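Local coordinates for protein predicted acyltransferase with acyl-CoA N-acyltransferase domain (Escherichia coli, PDB 4RS2) that binds coenzyme A as a GNAT-family protein, probably acting as an acyltransferase, and on overexpression suppresses silencing mediated by small RNAs, at residues Leu127-Ala141 / Cys148-Arg161. Numbering follows the deposited sequence.
With COA (coenzyme A), chain C.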
loop_
_atom_site.group_PDB
_atom_site.type_symbol
_atom_site.label_atom_id
_atom_site.label_comp_id
_atom_site.label_asym_id
_atom_site.label_seq_id
_atom_site.Cartn_x
_atom_site.Cartn_y
_atom_site.Cartn_z
ATOM N N LEU A 127 1.383 7.791 -1.326
ATOM C CA LEU A 127 0.858 9.139 -1.164
ATOM C C LEU A 127 0.029 9.181 0.097
ATOM O O LEU A 127 -0.980 8.477 0.211
ATOM C CB LEU A 127 0.014 9.501 -2.378
ATOM C CG LEU A 127 -0.491 10.936 -2.434
ATOM C CD1 LEU A 127 0.667 11.908 -2.666
ATOM C CD2 LEU A 127 -1.465 11.057 -3.588
ATOM N N GLY A 128 0.433 10.012 1.052
ATOM C CA GLY A 128 -0.246 10.064 2.318
ATOM C C GLY A 128 0.489 10.935 3.307
ATOM O O GLY A 128 1.494 11.544 2.995
ATOM N N ASP A 129 -0.040 10.983 4.510
ATOM C CA ASP A 129 0.502 11.813 5.545
ATOM C C ASP A 129 1.906 11.337 5.917
ATOM O O ASP A 129 2.074 10.202 6.338
ATOM C CB ASP A 129 -0.431 11.722 6.773
ATOM C CG ASP A 129 -0.133 12.772 7.818
ATOM O OD1 ASP A 129 1.012 13.309 7.879
ATOM O OD2 ASP A 129 -1.071 13.047 8.600
ATOM N N PRO A 130 2.916 12.216 5.808
ATOM C CA PRO A 130 4.257 11.756 6.187
ATOM C C PRO A 130 4.373 11.412 7.669
ATOM O O PRO A 130 5.234 10.637 8.046
ATOM C CB PRO A 130 5.168 12.929 5.829
ATOM C CG PRO A 130 4.294 14.028 5.398
ATOM C CD PRO A 130 2.919 13.535 5.176
ATOM N N ALA A 131 3.506 11.981 8.500
ATOM C CA ALA A 131 3.526 11.663 9.926
ATOM C C ALA A 131 3.179 10.187 10.136
ATOM O O ALA A 131 3.530 9.592 11.163
ATOM C CB ALA A 131 2.578 12.578 10.688
ATOM N N LEU A 132 2.486 9.584 9.176
ATOM C CA LEU A 132 2.242 8.163 9.235
ATOM C C LEU A 132 3.377 7.409 8.548
ATOM O O LEU A 132 4.070 6.595 9.173
ATOM C CB LEU A 132 0.909 7.841 8.567
ATOM C CG LEU A 132 0.577 6.379 8.306
ATOM C CD1 LEU A 132 0.535 5.636 9.616
ATOM C CD2 LEU A 132 -0.724 6.223 7.565
ATOM N N TYR A 133 3.580 7.661 7.257
ATOM C CA TYR A 133 4.524 6.841 6.481
ATOM C C TYR A 133 5.985 6.967 6.823
ATOM O O TYR A 133 6.749 6.034 6.608
ATOM C CB TYR A 133 4.263 6.983 4.960
ATOM C CG TYR A 133 2.896 6.446 4.648
ATOM C CD1 TYR A 133 2.681 5.084 4.577
ATOM C CD2 TYR A 133 1.798 7.297 4.509
ATOM C CE1 TYR A 133 1.413 4.586 4.347
ATOM C CE2 TYR A 133 0.534 6.808 4.247
ATOM C CZ TYR A 133 0.342 5.443 4.198
ATOM O OH TYR A 133 -0.922 4.922 3.971
ATOM N N SER A 134 6.400 8.103 7.367
ATOM C CA SER A 134 7.790 8.209 7.783
ATOM C C SER A 134 8.150 7.155 8.845
ATOM O O SER A 134 9.305 6.762 8.986
ATOM C CB SER A 134 8.100 9.607 8.291
ATOM O OG SER A 134 7.425 9.951 9.493
ATOM N N ARG A 135 7.136 6.714 9.595
ATOM C CA ARG A 135 7.331 5.720 10.663
ATOM C C ARG A 135 7.782 4.405 10.132
ATOM O O ARG A 135 8.376 3.605 10.858
ATOM C CB ARG A 135 6.013 5.502 11.410
ATOM C CG ARG A 135 5.485 6.732 12.091
ATOM C CD ARG A 135 4.124 6.450 12.666
ATOM N NE ARG A 135 3.575 7.637 13.296
ATOM C CZ ARG A 135 3.879 8.055 14.510
ATOM N NH1 ARG A 135 4.745 7.389 15.245
ATOM N NH2 ARG A 135 3.339 9.172 14.987
ATOM N N PHE A 136 7.487 4.169 8.854
ATOM C CA PHE A 136 7.783 2.904 8.208
ATOM C C PHE A 136 8.999 3.029 7.276
ATOM O O PHE A 136 9.270 2.146 6.485
ATOM C CB PHE A 136 6.572 2.416 7.435
ATOM C CG PHE A 136 5.265 2.482 8.204
ATOM C CD1 PHE A 136 5.185 2.055 9.536
ATOM C CD2 PHE A 136 4.106 2.904 7.587
ATOM C CE1 PHE A 136 3.991 2.094 10.235
ATOM C CE2 PHE A 136 2.904 2.956 8.282
ATOM C CZ PHE A 136 2.850 2.536 9.615
ATOM N N GLY A 137 9.690 4.147 7.351
ATOM C CA GLY A 137 10.883 4.308 6.547
ATOM C C GLY A 137 10.742 5.072 5.265
ATOM O O GLY A 137 11.716 5.291 4.586
ATOM N N PHE A 138 9.557 5.567 4.972
ATOM C CA PHE A 138 9.367 6.336 3.759
ATOM C C PHE A 138 9.998 7.711 3.875
ATOM O O PHE A 138 9.985 8.333 4.956
ATOM C CB PHE A 138 7.868 6.484 3.437
ATOM C CG PHE A 138 7.255 5.260 2.821
ATOM C CD1 PHE A 138 6.876 4.197 3.610
ATOM C CD2 PHE A 138 7.100 5.159 1.452
ATOM C CE1 PHE A 138 6.341 3.058 3.063
ATOM C CE2 PHE A 138 6.584 4.023 0.899
ATOM C CZ PHE A 138 6.221 2.948 1.707
ATOM N N GLU A 139 10.551 8.186 2.768
ATOM C CA GLU A 139 11.163 9.507 2.709
ATOM C C GLU A 139 10.388 10.372 1.728
ATOM O O GLU A 139 9.684 9.851 0.868
ATOM C CB GLU A 139 12.593 9.362 2.206
ATOM C CG GLU A 139 13.510 8.647 3.161
ATOM C CD GLU A 139 14.772 8.178 2.491
ATOM O OE1 GLU A 139 14.768 7.952 1.237
ATOM O OE2 GLU A 139 15.761 8.014 3.220
ATOM N N LEU A 140 10.524 11.689 1.838
ATOM C CA LEU A 140 9.828 12.596 0.902
ATOM C C LEU A 140 10.400 12.415 -0.496
ATOM O O LEU A 140 11.605 12.510 -0.711
ATOM C CB LEU A 140 9.949 14.058 1.329
ATOM C CG LEU A 140 8.931 14.519 2.330
ATOM C CD1 LEU A 140 9.295 15.944 2.737
ATOM C CD2 LEU A 140 7.549 14.470 1.694
ATOM N N ALA A 141 9.535 12.121 -1.456
ATOM C CA ALA A 141 9.972 11.868 -2.806
ATOM C C ALA A 141 10.636 13.100 -3.438
ATOM O O ALA A 141 11.575 12.957 -4.219
ATOM C CB ALA A 141 8.797 11.416 -3.640
ATOM N N CYS A 148 4.687 12.759 -8.389
ATOM C CA CYS A 148 3.540 12.090 -8.994
ATOM C C CYS A 148 2.816 13.140 -9.835
ATOM O O CYS A 148 3.241 14.276 -9.886
ATOM C CB CYS A 148 2.616 11.455 -7.969
ATOM S SG CYS A 148 1.710 12.592 -6.911
ATOM N N ARG A 149 1.736 12.757 -10.504
ATOM C CA ARG A 149 1.090 13.676 -11.468
ATOM C C ARG A 149 0.078 14.634 -10.898
ATOM O O ARG A 149 -0.375 15.529 -11.615
ATOM C CB ARG A 149 0.388 12.864 -12.575
ATOM C CG ARG A 149 -0.842 12.095 -12.140
ATOM C CD ARG A 149 -1.654 11.589 -13.335
ATOM N NE ARG A 149 -2.477 12.666 -13.886
ATOM C CZ ARG A 149 -3.271 12.549 -14.945
ATOM N NH1 ARG A 149 -3.346 11.402 -15.607
ATOM N NH2 ARG A 149 -3.978 13.596 -15.357
ATOM N N TRP A 150 -0.257 14.493 -9.621
ATOM C CA TRP A 150 -1.367 15.242 -9.037
ATOM C C TRP A 150 -0.925 16.465 -8.310
ATOM O O TRP A 150 0.174 16.491 -7.755
ATOM C CB TRP A 150 -2.190 14.352 -8.115
ATOM C CG TRP A 150 -2.721 13.167 -8.865
ATOM C CD1 TRP A 150 -3.648 13.184 -9.839
ATOM C CD2 TRP A 150 -2.342 11.811 -8.688
ATOM N NE1 TRP A 150 -3.872 11.915 -10.307
ATOM C CE2 TRP A 150 -3.081 11.052 -9.605
ATOM C CE3 TRP A 150 -1.427 11.172 -7.868
ATOM C CZ2 TRP A 150 -2.952 9.666 -9.702
ATOM C CZ3 TRP A 150 -1.300 9.803 -7.968
ATOM C CH2 TRP A 150 -2.052 9.071 -8.901
ATOM N N PRO A 151 -1.778 17.505 -8.325
ATOM C CA PRO A 151 -1.365 18.714 -7.648
ATOM C C PRO A 151 -1.405 18.601 -6.143
ATOM O O PRO A 151 -2.137 17.774 -5.593
ATOM C CB PRO A 151 -2.386 19.770 -8.143
ATOM C CG PRO A 151 -3.562 18.997 -8.576
ATOM C CD PRO A 151 -3.024 17.681 -9.089
ATOM N N GLY A 152 -0.617 19.440 -5.484
ATOM C CA GLY A 152 -0.597 19.523 -4.036
ATOM C C GLY A 152 -0.133 18.270 -3.345
ATOM O O GLY A 152 -0.626 17.949 -2.265
ATOM N N THR A 153 0.804 17.557 -3.972
ATOM C CA THR A 153 1.324 16.339 -3.397
ATOM C C THR A 153 2.793 16.420 -3.026
ATOM O O THR A 153 3.358 15.440 -2.595
ATOM C CB THR A 153 1.168 15.160 -4.363
ATOM O OG1 THR A 153 1.792 15.503 -5.612
ATOM C CG2 THR A 153 -0.318 14.822 -4.561
ATOM N N GLU A 154 3.436 17.575 -3.136
ATOM C CA GLU A 154 4.863 17.599 -2.817
ATOM C C GLU A 154 5.162 17.272 -1.358
ATOM O O GLU A 154 6.259 16.805 -1.038
ATOM C CB GLU A 154 5.505 18.900 -3.243
ATOM C CG GLU A 154 4.837 20.117 -2.698
ATOM C CD GLU A 154 5.267 21.347 -3.446
ATOM O OE1 GLU A 154 6.496 21.488 -3.720
ATOM O OE2 GLU A 154 4.369 22.161 -3.750
ATOM N N SER A 155 4.193 17.486 -0.474
ATOM C CA SER A 155 4.404 17.206 0.929
ATOM C C SER A 155 3.965 15.808 1.349
ATOM O O SER A 155 4.282 15.408 2.460
ATOM C CB SER A 155 3.667 18.210 1.812
ATOM O OG SER A 155 2.274 17.946 1.802
ATOM N N ALA A 156 3.249 15.088 0.473
ATOM C CA ALA A 156 2.662 13.783 0.783
ATOM C C ALA A 156 3.224 12.639 -0.063
ATOM O O ALA A 156 3.075 11.476 0.296
ATOM C CB ALA A 156 1.152 13.841 0.614
ATOM N N PHE A 157 3.845 12.953 -1.203
ATOM C CA PHE A 157 4.381 11.887 -2.059
ATOM C C PHE A 157 5.699 11.410 -1.505
ATOM O O PHE A 157 6.602 12.218 -1.238
ATOM C CB PHE A 157 4.517 12.309 -3.512
ATOM C CG PHE A 157 4.822 11.181 -4.444
ATOM C CD1 PHE A 157 4.036 10.040 -4.453
ATOM C CD2 PHE A 157 5.863 11.252 -5.356
ATOM C CE1 PHE A 157 4.280 9.020 -5.314
ATOM C CE2 PHE A 157 6.101 10.201 -6.241
ATOM C CZ PHE A 157 5.308 9.083 -6.207
ATOM N N GLN A 158 5.776 10.104 -1.252
ATOM C CA GLN A 158 6.928 9.516 -0.553
ATOM C C GLN A 158 7.444 8.239 -1.198
ATOM O O GLN A 158 6.775 7.611 -2.010
ATOM C CB GLN A 158 6.510 9.212 0.901
ATOM C CG GLN A 158 6.183 10.479 1.720
ATOM C CD GLN A 158 5.377 10.208 2.964
ATOM O OE1 GLN A 158 5.899 9.812 3.990
ATOM N NE2 GLN A 158 4.076 10.437 2.866
ATOM N N VAL A 159 8.665 7.872 -0.818
ATOM C CA VAL A 159 9.324 6.726 -1.411
ATOM C C VAL A 159 10.121 5.952 -0.361
ATOM O O VAL A 159 10.660 6.525 0.605
ATOM C CB VAL A 159 10.252 7.176 -2.556
ATOM C CG1 VAL A 159 11.379 8.053 -2.030
ATOM C CG2 VAL A 159 10.768 5.982 -3.337
ATOM N N HIS A 160 10.149 4.637 -0.547
ATOM C CA HIS A 160 10.916 3.719 0.290
ATOM C C HIS A 160 11.711 2.818 -0.651
ATOM O O HIS A 160 11.143 2.020 -1.365
ATOM C CB HIS A 160 9.991 2.859 1.164
ATOM C CG HIS A 160 10.682 2.172 2.311
ATOM N ND1 HIS A 160 11.808 1.390 2.165
ATOM C CD2 HIS A 160 10.380 2.142 3.637
ATOM C CE1 HIS A 160 12.192 0.939 3.355
ATOM N NE2 HIS A 160 11.327 1.360 4.257
ATOM N N ARG A 161 13.031 2.937 -0.634
ATOM C CA ARG A 161 13.861 2.091 -1.464
ATOM C C ARG A 161 13.845 0.687 -0.893
ATOM O O ARG A 161 13.715 0.513 0.322
ATOM C CB ARG A 161 15.300 2.603 -1.439
ATOM C CG ARG A 161 16.055 2.378 -0.144
ATOM C CD ARG A 161 17.345 3.168 -0.178
ATOM N NE ARG A 161 17.067 4.581 0.046
ATOM C CZ ARG A 161 17.997 5.533 0.149
ATOM N NH1 ARG A 161 19.303 5.237 -0.036
ATOM N NH2 ARG A 161 17.619 6.801 0.398
HETATM N N1A COA C . -1.287 9.562 11.743
HETATM C C2A COA C . -0.017 9.331 12.155
HETATM N N3A COA C . 0.378 8.153 12.670
HETATM C C4A COA C . -0.512 7.127 12.760
HETATM C C5A COA C . -1.893 7.302 12.335
HETATM C C6A COA C . -2.250 8.613 11.792
HETATM N N6A COA C . -3.520 8.809 11.369
HETATM N N7A COA C . -2.532 6.145 12.557
HETATM C C8A COA C . -1.629 5.291 13.082
HETATM N N9A COA C . -0.452 5.883 13.234
HETATM C C1B COA C . 0.777 5.266 13.737
HETATM C C2B COA C . 0.651 4.532 15.058
HETATM O O2B COA C . 0.625 5.429 16.177
HETATM C C3B COA C . 1.864 3.646 15.005
HETATM O O3B COA C . 3.037 4.411 15.310
HETATM P P3B COA C . 4.460 3.716 15.654
HETATM O O7A COA C . 4.368 2.245 15.299
HETATM O O8A COA C . 5.493 4.475 14.919
HETATM O O9A COA C . 4.592 3.934 17.122
HETATM C C4B COA C . 1.931 3.259 13.528
HETATM O O4B COA C . 1.148 4.230 12.815
HETATM C C5B COA C . 1.395 1.869 13.252
HETATM O O5B COA C . 0.110 1.718 13.865
HETATM P P1A COA C . -0.817 0.418 13.693
HETATM O O1A COA C . -1.443 0.059 15.007
HETATM O O2A COA C . -0.027 -0.575 12.892
HETATM O O3A COA C . -1.985 0.971 12.716
HETATM P P2A COA C . -3.480 1.430 13.069
HETATM O O4A COA C . -4.292 0.319 13.592
HETATM O O5A COA C . -3.478 2.683 13.924
HETATM O O6A COA C . -3.992 1.744 11.574
HETATM C CBP COA C . -4.553 3.139 9.676
HETATM C CCP COA C . -3.657 2.949 10.885
HETATM C CDP COA C . -4.225 4.451 8.975
HETATM C CEP COA C . -4.265 1.976 8.743
HETATM C CAP COA C . -6.011 3.118 10.175
HETATM O OAP COA C . -6.252 4.193 11.111
HETATM C C9P COA C . -7.046 3.170 9.078
HETATM O O9P COA C . -7.384 2.158 8.441
HETATM N N8P COA C . -7.620 4.359 8.893
HETATM C C7P COA C . -8.702 4.540 7.942
HETATM C C6P COA C . -8.149 4.751 6.550
HETATM C C5P COA C . -7.424 6.073 6.499
HETATM O O5P COA C . -6.209 6.122 6.520
HETATM N N4P COA C . -8.187 7.155 6.418
HETATM C C3P COA C . -7.640 8.486 6.231
HETATM C C2P COA C . -8.339 9.182 5.063
HETATM S S1P COA C . -7.151 10.126 4.072
HETATM O O HOH W 1 8.394 10.682 4.862
HETATM O O HOH W 2 14.232 4.989 0.920
#
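Phe-138 and His-160 meet at about a right angle. His-160 CB lies 3.7 Å from the Phe-138 ring centroid, a CH-pi contact over the face. The imidazole also turns its edge to the same ring, in a T-shaped pair with planes at 78°. Gly-137 O lies over the face of the imidazole, which reaches this turn because its CG points opposite the backbone N; ND1 donates to Arg-161 O in the ring plane.

The Gln-158 side chain crosses Pro-130 at about a right angle, its OE1 3.4 Å from both Pro-130 CA and Tyr-133 CB. Its NE2 donates almost straight to Ala-156 O (2.9 Å, 175°), which Gly-128 N reaches from the opposite face of the carbonyl plane, so two bonds grip one oxygen. A water donates to both Gln-158 OE1 and Phe-138 O; the two ends together probably fix the amide's rotation.

At the outer edge, Arg-161 NH2 donates to the syn lone pair of Glu-139 OE1 at 3.2 Å in a salt bridge, near the guanidinium plane, although the two planar groups are turned 72° apart; His-144 also bonds this oxygen, and Asp-164 O takes Arg-161 NH1. On the other flank, Leu-127 CD1 packs against Thr-153 CG2 (3.6 Å).

Strand 157-161 lies antiparallel between 123-127 and 139-140 in the GNAT sheet, as the non-hydrogen-bonded pair Leu-127/Phe-157 and the reciprocal Glu-139/Val-159 backbone bonds attest. A Schellman motif with Gly-137 as its C-prime residue (Phe-138 N to Tyr-133 O) turns the chain from the helical segment into 139-140; that segment carries Arg-135, whose NH1 bonds coenzyme A O8A, while helix 104-118 touches Phe-136 and His-160.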